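Local atomic coordinates of beta-galactosidase (Geobacillus stearothermophilus, PDB entry 4OIF), a protein that probably hydrolyses terminal non-reducing beta-D-galactose residues from beta-D-galactosides inside the cell, as a zinc-containing homotrimeric member of glycosyl hydrolase family 42. Residues A[309-314]-A[455-460]; A[411-416]-A[468-473]; A[445-450]-A[602-607]; A[496-501]-A[590-595]. All coordinates share one frame; numbering follows the deposited sequence.

Interaction 1 of 4, residues A[309-314]-A[455-460]; sequences LYRSLK and PVDVIT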
# COMPACT_ATOMS: atom_id res chain seq x y z
N LEU A 309 21.04 11.25 23.24
CA LEU A 309 21.72 10.12 22.64
C LEU A 309 23.02 10.56 21.95
O LEU A 309 24.10 10.03 22.23
CB LEU A 309 20.78 9.40 21.66
CG LEU A 309 21.41 8.28 20.82
CD1 LEU A 309 21.97 7.16 21.69
CD2 LEU A 309 20.41 7.74 19.83
N TYR A 310 22.91 11.56 21.07
CA TYR A 310 24.05 11.94 20.24
C TYR A 310 25.13 12.72 20.99
O TYR A 310 26.31 12.66 20.65
CB TYR A 310 23.56 12.73 19.03
CG TYR A 310 22.87 11.85 18.01
CD1 TYR A 310 23.04 10.47 18.03
CD2 TYR A 310 22.04 12.39 17.02
CE1 TYR A 310 22.42 9.65 17.12
CE2 TYR A 310 21.42 11.58 16.09
CZ TYR A 310 21.61 10.20 16.15
OH TYR A 310 20.99 9.36 15.25
N ARG A 311 24.73 13.44 22.03
CA ARG A 311 25.71 14.05 22.91
C ARG A 311 26.48 12.93 23.59
O ARG A 311 27.71 12.91 23.57
CB ARG A 311 25.05 14.95 23.96
CG ARG A 311 26.05 15.75 24.82
CD ARG A 311 25.40 16.22 26.10
NE ARG A 311 24.85 15.09 26.83
CZ ARG A 311 23.55 14.83 26.96
NH1 ARG A 311 22.65 15.64 26.40
NH2 ARG A 311 23.16 13.76 27.64
N SER A 312 25.75 11.97 24.14
CA SER A 312 26.39 10.92 24.93
C SER A 312 27.35 10.01 24.15
O SER A 312 28.21 9.39 24.76
CB SER A 312 25.32 10.08 25.63
OG SER A 312 24.59 10.86 26.55
N LEU A 313 27.21 9.91 22.83
CA LEU A 313 28.10 9.04 22.03
C LEU A 313 29.58 9.25 22.31
O LEU A 313 30.36 8.30 22.39
CB LEU A 313 27.84 9.24 20.55
CG LEU A 313 26.57 8.53 20.11
CD1 LEU A 313 26.21 8.91 18.69
CD2 LEU A 313 26.74 7.01 20.27
N LYS A 314 29.98 10.51 22.45
CA LYS A 314 31.37 10.81 22.72
C LYS A 314 31.52 11.67 23.96
O LYS A 314 32.59 12.23 24.20
CB LYS A 314 32.01 11.49 21.51
CG LYS A 314 32.02 10.62 20.25
CD LYS A 314 32.75 11.30 19.10
CE LYS A 314 34.26 11.34 19.35
NZ LYS A 314 34.86 10.02 19.05
N PRO A 455 18.78 15.38 34.33
CA PRO A 455 19.68 15.15 33.19
C PRO A 455 19.75 13.66 32.89
O PRO A 455 19.77 12.85 33.81
CB PRO A 455 21.03 15.69 33.68
CG PRO A 455 20.69 16.61 34.81
CD PRO A 455 19.48 16.01 35.46
N VAL A 456 19.75 13.31 31.60
CA VAL A 456 19.83 11.92 31.19
C VAL A 456 20.84 11.76 30.06
O VAL A 456 20.86 12.56 29.12
CB VAL A 456 18.45 11.37 30.74
CG1 VAL A 456 18.59 9.96 30.18
CG2 VAL A 456 17.49 11.37 31.90
N ASP A 457 21.70 10.76 30.19
CA ASP A 457 22.50 10.29 29.07
C ASP A 457 21.77 9.12 28.43
O ASP A 457 21.32 8.21 29.13
CB ASP A 457 23.89 9.84 29.53
CG ASP A 457 24.86 10.99 29.73
OD1 ASP A 457 24.46 12.17 29.62
OD2 ASP A 457 26.04 10.71 30.00
N VAL A 458 21.64 9.13 27.11
CA VAL A 458 21.18 7.93 26.41
C VAL A 458 22.40 7.25 25.82
O VAL A 458 22.97 7.74 24.85
CB VAL A 458 20.14 8.24 25.32
CG1 VAL A 458 19.72 6.96 24.60
CG2 VAL A 458 18.93 8.92 25.94
N ILE A 459 22.80 6.14 26.42
CA ILE A 459 24.08 5.50 26.13
C ILE A 459 23.95 4.21 25.34
O ILE A 459 22.86 3.72 25.08
CB ILE A 459 24.84 5.16 27.43
CG1 ILE A 459 24.06 4.10 28.22
CG2 ILE A 459 25.11 6.44 28.25
CD1 ILE A 459 24.73 3.65 29.47
N THR A 460 25.11 3.67 24.97
CA THR A 460 25.22 2.40 24.29
C THR A 460 26.04 1.46 25.16
O THR A 460 26.60 1.90 26.17
CB THR A 460 25.87 2.54 22.92
OG1 THR A 460 27.25 2.86 23.08
CG2 THR A 460 25.19 3.63 22.14
O HOH W 1 26.70 13.53 28.64
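Asp457 OD1 takes a hydrogen from Arg311 NH2 at 2.9 Å, and a water that also accepts from Arg311 NE donates to the same oxygen. This salt bridge ties the C-terminal part of helix 296-312, in the TIM-barrel part of the chain, to strand 456-459, an outermost strand, within this chain, of the sheet in the trimerisation domain. NH2 approaches OD1 on its anti side, 35° out of the carboxylate plane, so the two flat groups meet askew instead of as a two-pronged pair. The same NH2 also donates to Val456 O at 3.0 Å, near the guanidinium plane. A bend at chi3 (56°) in an otherwise extended chain turns the Arg311 head back to the strand; its NH1 is held by Asp308 and by His352 O. The other carboxylate oxygen, OD2, accepts from Tyr468 and Gln315, which leaves this buried acid well supplied with donors and probably favours its charged form. Ser312 lies against the strand too, but its OG bonds to Asp308 O within its own helix, while CB rests 3.4 Å from Val458 O. That carbonyl also receives the CA-H of Leu309, nearly straight at 167°. Leu309 and Val458 supply the apolar part of the contact, their side chains slanting across one another, with CD1 of Leu309 3.7 Å from CG1 of Val458.

Interaction 2 of 4, residues A[411-416]-A[468-473]; sequences AEVAIL and YKLLIA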
# COMPACT_ATOMS: atom_id res chain seq x y z
N ALA A 411 25.28 13.31 33.74
CA ALA A 411 23.99 12.83 34.19
C ALA A 411 24.19 11.65 35.14
O ALA A 411 25.16 10.90 35.01
CB ALA A 411 23.12 12.42 32.99
N GLU A 412 23.29 11.51 36.10
CA GLU A 412 23.30 10.36 37.01
C GLU A 412 22.38 9.26 36.53
O GLU A 412 22.28 8.20 37.16
CB GLU A 412 22.90 10.79 38.41
CG GLU A 412 23.75 11.89 38.96
CD GLU A 412 23.30 12.29 40.33
OE1 GLU A 412 22.20 12.86 40.44
OE2 GLU A 412 24.05 12.03 41.29
N VAL A 413 21.69 9.52 35.42
CA VAL A 413 20.73 8.59 34.87
C VAL A 413 21.08 8.27 33.43
O VAL A 413 21.34 9.17 32.62
CB VAL A 413 19.28 9.14 34.94
CG1 VAL A 413 18.30 8.10 34.45
CG2 VAL A 413 18.94 9.54 36.36
N ALA A 414 21.08 6.98 33.12
CA ALA A 414 21.39 6.52 31.79
C ALA A 414 20.25 5.65 31.26
O ALA A 414 19.68 4.86 32.01
CB ALA A 414 22.70 5.76 31.79
N ILE A 415 19.93 5.82 29.98
CA ILE A 415 19.06 4.89 29.26
C ILE A 415 19.88 4.14 28.19
O ILE A 415 20.50 4.75 27.33
CB ILE A 415 17.89 5.62 28.59
CG1 ILE A 415 17.01 6.30 29.65
CG2 ILE A 415 17.08 4.66 27.72
CD1 ILE A 415 15.79 7.01 29.08
N LEU A 416 19.90 2.82 28.26
CA LEU A 416 20.70 2.03 27.35
C LEU A 416 19.93 1.72 26.07
O LEU A 416 18.81 1.21 26.10
CB LEU A 416 21.16 0.74 28.05
CG LEU A 416 21.93 -0.31 27.25
CD1 LEU A 416 23.21 0.23 26.72
CD2 LEU A 416 22.19 -1.54 28.13
N TYR A 468 26.90 5.79 36.43
CA TYR A 468 25.51 6.18 36.67
C TYR A 468 24.92 5.52 37.91
O TYR A 468 25.34 4.42 38.31
CB TYR A 468 24.65 5.84 35.45
CG TYR A 468 25.20 6.44 34.18
CD1 TYR A 468 24.91 7.76 33.83
CD2 TYR A 468 26.04 5.71 33.36
CE1 TYR A 468 25.44 8.31 32.69
CE2 TYR A 468 26.58 6.27 32.22
CZ TYR A 468 26.27 7.56 31.89
OH TYR A 468 26.81 8.11 30.75
N LYS A 469 23.96 6.19 38.54
CA LYS A 469 23.23 5.64 39.68
C LYS A 469 22.13 4.72 39.20
O LYS A 469 21.82 3.70 39.81
CB LYS A 469 22.61 6.74 40.53
CG LYS A 469 23.56 7.66 41.28
CD LYS A 469 22.72 8.62 42.11
CE LYS A 469 23.53 9.46 43.07
NZ LYS A 469 22.65 10.52 43.64
N LEU A 470 21.50 5.14 38.11
CA LEU A 470 20.32 4.50 37.59
C LEU A 470 20.53 4.23 36.12
O LEU A 470 20.77 5.16 35.34
CB LEU A 470 19.10 5.38 37.81
CG LEU A 470 17.79 4.89 37.20
CD1 LEU A 470 17.41 3.50 37.70
CD2 LEU A 470 16.67 5.88 37.46
N LEU A 471 20.48 2.95 35.76
CA LEU A 471 20.57 2.50 34.38
C LEU A 471 19.27 1.83 33.95
O LEU A 471 18.81 0.86 34.56
CB LEU A 471 21.75 1.54 34.19
CG LEU A 471 21.88 0.99 32.77
CD1 LEU A 471 22.01 2.13 31.77
CD2 LEU A 471 23.06 0.05 32.65
N ILE A 472 18.68 2.36 32.89
CA ILE A 472 17.40 1.90 32.37
C ILE A 472 17.61 1.23 31.01
O ILE A 472 17.96 1.89 30.04
CB ILE A 472 16.41 3.08 32.26
CG1 ILE A 472 16.15 3.68 33.65
CG2 ILE A 472 15.10 2.66 31.58
CD1 ILE A 472 15.42 5.01 33.63
N ALA A 473 17.40 -0.08 30.94
CA ALA A 473 17.60 -0.84 29.71
C ALA A 473 16.34 -1.59 29.28
O ALA A 473 16.22 -2.79 29.52
CB ALA A 473 18.75 -1.81 29.88
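Ala414 CB sits squarely over the Tyr468 ring, 3.5 Å from its centroid and only 11° off the ring normal, a CH-pi contact at the start of two neighbouring parallel strands in the alpha/beta fold of the trimerisation domain, of the glutaminase I clan. With chi1 at -54°, Tyr468 swings its ring across the neighbouring strand beneath the alanine methyl, its hydroxyl bonded to Asp457. On the same face Leu471 CD1 packs against Ala414 CB and Leu416 CB, and Leu416 CD2 reaches Ala473 CB at 3.9 Å. On the face with Val413 and Ile415 the branched chains are matched in register: Val413 and Leu470 lie side by side and point the same way, CG1 to CD2 at 4.1 Å, whereas Ile415 and Ile472 are set at a slant. Glu412 and Lys469 also run alongside each other, both extended beyond CG; OE2 and NZ form a salt bridge whose hydrogen bond is weak at 3.1 Å, and the stronger partner of NZ is Leu614 O. The backbone ladder begins at Glu412 O, which accepts from two successive amides, Lys469 N and Leu470 N. Regular parallel pairing follows: Ala414 N to Leu470 O, Ile472 N to Ala414 O and Leu416 N to Ile472 O, the last two at 2.8 Å. Segments 413-416 and 470-473 are twisted by 18°. Strand 456-459 pairs with the far side of 413-416, strand 496-500 with that of 470-473, and helix 438-451 packs through Tyr446 and Phe449 on the face of Val413, Ile415, Leu470 and Ile472.

Interaction 3 of 4, residues A[445-450]-A[602-607]; sequences HYRPFW and FHRDFY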
# COMPACT_ATOMS: atom_id res chain seq x y z
N HIS A 445 10.29 5.75 28.74
CA HIS A 445 10.98 5.69 30.03
C HIS A 445 11.76 6.98 30.33
O HIS A 445 11.96 7.34 31.49
CB HIS A 445 11.86 4.45 30.07
CG HIS A 445 11.06 3.19 30.18
ND1 HIS A 445 10.96 2.47 31.35
CD2 HIS A 445 10.25 2.58 29.28
CE1 HIS A 445 10.16 1.44 31.15
NE2 HIS A 445 9.71 1.48 29.91
N TYR A 446 12.13 7.69 29.28
CA TYR A 446 12.73 9.01 29.40
C TYR A 446 11.74 10.03 29.96
O TYR A 446 12.13 10.93 30.72
CB TYR A 446 13.22 9.42 28.02
CG TYR A 446 13.90 10.76 27.84
CD1 TYR A 446 15.23 10.92 28.19
CD2 TYR A 446 13.25 11.81 27.22
CE1 TYR A 446 15.88 12.13 27.98
CE2 TYR A 446 13.89 13.03 26.99
CZ TYR A 446 15.21 13.18 27.37
OH TYR A 446 15.87 14.38 27.15
N ARG A 447 10.47 9.89 29.58
CA ARG A 447 9.45 10.90 29.85
C ARG A 447 9.44 11.47 31.29
O ARG A 447 9.47 12.69 31.46
CB ARG A 447 8.06 10.37 29.51
CG ARG A 447 6.94 11.35 29.85
CD ARG A 447 5.57 10.72 29.78
NE ARG A 447 5.29 10.23 28.44
CZ ARG A 447 4.91 11.01 27.43
NH1 ARG A 447 4.77 12.32 27.63
NH2 ARG A 447 4.68 10.50 26.24
N PRO A 448 9.40 10.61 32.33
CA PRO A 448 9.35 11.21 33.68
C PRO A 448 10.58 12.03 34.03
O PRO A 448 10.47 13.00 34.77
CB PRO A 448 9.25 9.98 34.60
CG PRO A 448 8.71 8.90 33.75
CD PRO A 448 9.31 9.15 32.38
N PHE A 449 11.74 11.67 33.49
CA PHE A 449 12.98 12.41 33.79
C PHE A 449 12.99 13.75 33.07
O PHE A 449 13.40 14.76 33.63
CB PHE A 449 14.19 11.55 33.43
CG PHE A 449 14.28 10.30 34.27
CD1 PHE A 449 14.99 10.31 35.47
CD2 PHE A 449 13.59 9.15 33.91
CE1 PHE A 449 15.04 9.18 36.27
CE2 PHE A 449 13.63 8.02 34.71
CZ PHE A 449 14.36 8.03 35.89
N TRP A 450 12.47 13.76 31.84
CA TRP A 450 12.30 15.00 31.10
C TRP A 450 11.33 15.91 31.84
O TRP A 450 11.58 17.10 31.98
CB TRP A 450 11.80 14.71 29.67
CG TRP A 450 11.87 15.90 28.74
CD1 TRP A 450 12.99 16.39 28.11
CD2 TRP A 450 10.78 16.73 28.32
NE1 TRP A 450 12.66 17.49 27.34
CE2 TRP A 450 11.31 17.71 27.45
CE3 TRP A 450 9.41 16.75 28.61
CZ2 TRP A 450 10.51 18.69 26.86
CZ3 TRP A 450 8.62 17.72 28.03
CH2 TRP A 450 9.17 18.68 27.16
N PHE A 602 2.24 5.38 35.37
CA PHE A 602 3.01 4.34 36.05
C PHE A 602 4.47 4.71 36.09
O PHE A 602 5.09 4.65 37.15
CB PHE A 602 2.89 2.97 35.39
CG PHE A 602 3.84 1.95 36.00
CD1 PHE A 602 3.53 1.33 37.20
CD2 PHE A 602 5.04 1.66 35.40
CE1 PHE A 602 4.40 0.41 37.77
CE2 PHE A 602 5.91 0.74 35.98
CZ PHE A 602 5.59 0.12 37.16
N HIS A 603 5.03 5.08 34.95
CA HIS A 603 6.44 5.43 34.90
C HIS A 603 6.71 6.66 35.75
O HIS A 603 7.73 6.74 36.43
CB HIS A 603 6.90 5.64 33.45
CG HIS A 603 6.69 4.43 32.60
ND1 HIS A 603 5.87 4.43 31.49
CD2 HIS A 603 7.17 3.17 32.71
CE1 HIS A 603 5.86 3.22 30.96
NE2 HIS A 603 6.64 2.44 31.68
N ARG A 604 5.77 7.61 35.73
CA ARG A 604 5.90 8.77 36.58
C ARG A 604 6.06 8.35 38.04
O ARG A 604 7.02 8.74 38.70
CB ARG A 604 4.71 9.70 36.41
CG ARG A 604 4.67 10.41 35.07
CD ARG A 604 3.73 11.60 35.12
NE ARG A 604 3.51 12.14 33.79
CZ ARG A 604 2.42 11.90 33.06
NH1 ARG A 604 1.44 11.14 33.53
NH2 ARG A 604 2.32 12.44 31.85
N ASP A 605 5.16 7.50 38.54
CA ASP A 605 5.18 7.12 39.96
C ASP A 605 6.40 6.22 40.33
O ASP A 605 7.11 6.46 41.33
CB ASP A 605 3.85 6.43 40.30
CG ASP A 605 2.63 7.37 40.13
OD1 ASP A 605 2.80 8.60 40.00
OD2 ASP A 605 1.48 6.89 40.12
N PHE A 606 6.63 5.22 39.49
CA PHE A 606 7.73 4.27 39.66
C PHE A 606 9.08 5.00 39.73
O PHE A 606 9.89 4.85 40.68
CB PHE A 606 7.72 3.27 38.48
CG PHE A 606 8.77 2.21 38.58
CD1 PHE A 606 8.54 1.04 39.28
CD2 PHE A 606 10.01 2.39 37.98
CE1 PHE A 606 9.53 0.06 39.38
CE2 PHE A 606 10.99 1.42 38.08
CZ PHE A 606 10.74 0.25 38.79
N TYR A 607 9.30 5.82 38.71
CA TYR A 607 10.56 6.53 38.62
C TYR A 607 10.63 7.67 39.62
O TYR A 607 11.71 8.11 39.97
CB TYR A 607 10.79 7.03 37.19
CG TYR A 607 11.24 5.92 36.27
CD1 TYR A 607 12.39 5.19 36.53
CD2 TYR A 607 10.51 5.59 35.14
CE1 TYR A 607 12.81 4.17 35.70
CE2 TYR A 607 10.91 4.57 34.30
CZ TYR A 607 12.06 3.87 34.58
OH TYR A 607 12.47 2.86 33.75
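Tyr607 reaches from helix 600-613 to helix 438-451 and touches a different residue at each stage. Its CB lies 3.9 Å from Phe449 CE2 and CZ. CG and CD1 come closer to the same edge, with CD1 3.5 Å from Phe449 CZ: an offset edge-to-face pair, Phe449 giving the edge and Tyr607 the face. The opposite face of the tyrosine carries Phe606 CD2, so the ring is sandwiched. On its other flank CD2 meets Pro448 CG at 4.0 Å, and CE2 passes His445 ND1. The tip, OH, shares a hydrogen bond with His445 ND1 at 2.9 Å, almost straight at 171°; either atom could be the donor. The hydroxyl lies in the imidazole plane, which helps to fix the rotation of the His445 ring. One face of that imidazole then receives the edge of His603, centroids 4.5 Å apart and planes at 50°. Pro448 CG wedges between the two helices, 3.6 Å from His603 O, at a kink where the Pro448 nitrogen has no hydrogen to give and Phe449 N bonds only weakly, to Tyr446 O. Alongside, Arg447 pairs with Asp600 and Arg604 with Glu451. Segments 445-450 and 602-607 cross at -63°, their axes 8.6 Å apart at closest approach, and His445, Phe449, His603 and Tyr607 make up an aromatic cluster, here packed between two helices on one face of the mixed sheet, as in layered alpha/beta folds.

Interaction 4 of 4, residues A[496-501]-A[590-595]; sequences TLVMTY and QAYYIG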
# COMPACT_ATOMS: atom_id res chain seq x y z
N THR A 496 21.71 0.72 40.26
CA THR A 496 20.30 0.42 40.20
C THR A 496 19.89 0.24 38.74
O THR A 496 20.01 1.16 37.94
CB THR A 496 19.46 1.54 40.86
OG1 THR A 496 19.71 1.55 42.26
CG2 THR A 496 17.99 1.30 40.62
N LEU A 497 19.43 -0.95 38.39
CA LEU A 497 19.14 -1.31 37.01
C LEU A 497 17.67 -1.60 36.84
O LEU A 497 17.09 -2.27 37.67
CB LEU A 497 19.96 -2.53 36.62
CG LEU A 497 19.68 -3.18 35.27
CD1 LEU A 497 19.99 -2.24 34.09
CD2 LEU A 497 20.47 -4.45 35.15
N VAL A 498 17.07 -1.08 35.77
CA VAL A 498 15.67 -1.35 35.44
C VAL A 498 15.55 -1.99 34.06
O VAL A 498 16.01 -1.43 33.06
CB VAL A 498 14.80 -0.07 35.46
CG1 VAL A 498 13.38 -0.38 35.01
CG2 VAL A 498 14.78 0.54 36.86
N MET A 499 14.95 -3.17 34.00
CA MET A 499 14.67 -3.80 32.71
C MET A 499 13.20 -4.13 32.60
O MET A 499 12.43 -3.99 33.56
CB MET A 499 15.52 -5.06 32.51
CG MET A 499 16.95 -4.76 32.15
SD MET A 499 17.93 -6.24 31.85
CE MET A 499 18.63 -5.89 30.26
N THR A 500 12.80 -4.56 31.41
CA THR A 500 11.38 -4.74 31.12
C THR A 500 11.14 -6.00 30.34
O THR A 500 12.06 -6.73 30.00
CB THR A 500 10.79 -3.59 30.28
OG1 THR A 500 11.26 -3.69 28.93
CG2 THR A 500 11.15 -2.21 30.87
N TYR A 501 9.86 -6.20 30.04
CA TYR A 501 9.43 -7.19 29.08
C TYR A 501 10.31 -7.22 27.83
O TYR A 501 10.86 -6.19 27.42
CB TYR A 501 7.99 -6.90 28.68
CG TYR A 501 7.77 -5.49 28.20
CD1 TYR A 501 7.50 -4.46 29.10
CD2 TYR A 501 7.82 -5.17 26.84
CE1 TYR A 501 7.29 -3.15 28.66
CE2 TYR A 501 7.62 -3.87 26.39
CZ TYR A 501 7.35 -2.86 27.31
OH TYR A 501 7.14 -1.56 26.87
N GLN A 590 20.53 -2.73 43.11
CA GLN A 590 19.12 -3.10 42.98
C GLN A 590 18.75 -3.33 41.53
O GLN A 590 19.24 -2.64 40.64
CB GLN A 590 18.22 -2.02 43.56
CG GLN A 590 17.80 -2.27 44.97
CD GLN A 590 16.49 -1.60 45.28
OE1 GLN A 590 16.36 -0.38 45.13
NE2 GLN A 590 15.50 -2.38 45.68
N ALA A 591 17.87 -4.29 41.29
CA ALA A 591 17.38 -4.58 39.95
C ALA A 591 15.86 -4.68 39.95
O ALA A 591 15.27 -5.48 40.68
CB ALA A 591 18.02 -5.86 39.41
N TYR A 592 15.24 -3.84 39.14
CA TYR A 592 13.80 -3.81 38.96
C TYR A 592 13.38 -4.39 37.59
O TYR A 592 14.01 -4.11 36.57
CB TYR A 592 13.27 -2.38 39.05
CG TYR A 592 13.46 -1.71 40.38
CD1 TYR A 592 14.71 -1.25 40.78
CD2 TYR A 592 12.39 -1.49 41.23
CE1 TYR A 592 14.89 -0.63 41.99
CE2 TYR A 592 12.55 -0.85 42.44
CZ TYR A 592 13.81 -0.42 42.81
OH TYR A 592 13.99 0.21 44.01
N TYR A 593 12.30 -5.16 37.58
CA TYR A 593 11.74 -5.67 36.34
C TYR A 593 10.31 -5.19 36.18
O TYR A 593 9.48 -5.37 37.07
CB TYR A 593 11.80 -7.19 36.30
CG TYR A 593 11.49 -7.81 34.95
CD1 TYR A 593 10.21 -8.28 34.67
CD2 TYR A 593 12.47 -7.93 33.97
CE1 TYR A 593 9.92 -8.86 33.42
CE2 TYR A 593 12.19 -8.50 32.72
CZ TYR A 593 10.91 -8.96 32.46
OH TYR A 593 10.62 -9.53 31.23
N ILE A 594 10.03 -4.56 35.04
CA ILE A 594 8.67 -4.12 34.74
C ILE A 594 8.06 -5.03 33.68
O ILE A 594 8.46 -4.99 32.51
CB ILE A 594 8.63 -2.67 34.25
CG1 ILE A 594 9.15 -1.71 35.33
CG2 ILE A 594 7.22 -2.32 33.87
CD1 ILE A 594 9.51 -0.34 34.84
N GLY A 595 7.08 -5.85 34.07
CA GLY A 595 6.61 -6.93 33.22
C GLY A 595 5.67 -6.57 32.07
O GLY A 595 5.54 -7.33 31.10
O HOH W 2 18.18 1.80 44.59
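Strands 496-500 and 590-594 run parallel, and Leu497 opens their backbone ladder by donating its N to Gln590 O. The hydrogen bonds then alternate from Tyr592 N to Leu497 O, Met499 N to Tyr592 O, and Ile594 N to Met499 O, all 2.8 to 2.9 Å. Tyr501 N to Ile594 O closes the series, longer at 3.1 Å and more bent at 142°, as the first strand leaves the sheet. CA-H...O contacts fill in between, such as Ala591 CA to Leu497 O at 3.3 Å. Among polar side chains, a water donates to both Thr496 OG1 and Gln590 OE1, two side chains lying side by side. Tyr592 OH also donates to that amide oxygen, at 2.7 Å, coming from above the carbonyl plane. Val498 takes part in two of the apolar contacts: CG1 meets Ile594 CD1 at 3.9 Å and CG2 meets Tyr592 CB at 4.0 Å, each pair crossing at a slant. Thr496 CG2 touches Tyr592 CE1 on the same face. Among the ring contacts, Tyr593 has CG opposite its own backbone N (chi1 -169°), a setting that swings the ring over the end of the neighbouring strand, with Thr500 CA above one face near the rim and CE2 3.2 Å from Thr500 O. This pair is the last parallel one before the sheet turns antiparallel at strand 579-586. Strand 470-473 pairs with the other side of 496-500; helix 600-613 packs on the face of Val498 and Tyr592, and helix 519-525 on that of Leu497, Met499 and Ala591.

Interactions 1, 2 and 4 follow one another across a single mixed sheet, with parallel strands in the order 456-459, 413-416, 470-473, 496-500 and 589-594. Interaction 1 joins the first of these to barrel helix 296-312; its centre lies 10 Å from that of interaction 2, which is 12 Å from interaction 4. Interaction 3, 13 Å from both 2 and 4, joins two helices that pack on one face of this sheet. Along the chain interaction 1 alternates with 2 and 3, as does 2 with 3, while interaction 4 falls between the two segments of 3. The trimerisation domain is thus knitted together from distant segments and fastened to the TIM barrel at its edge strand.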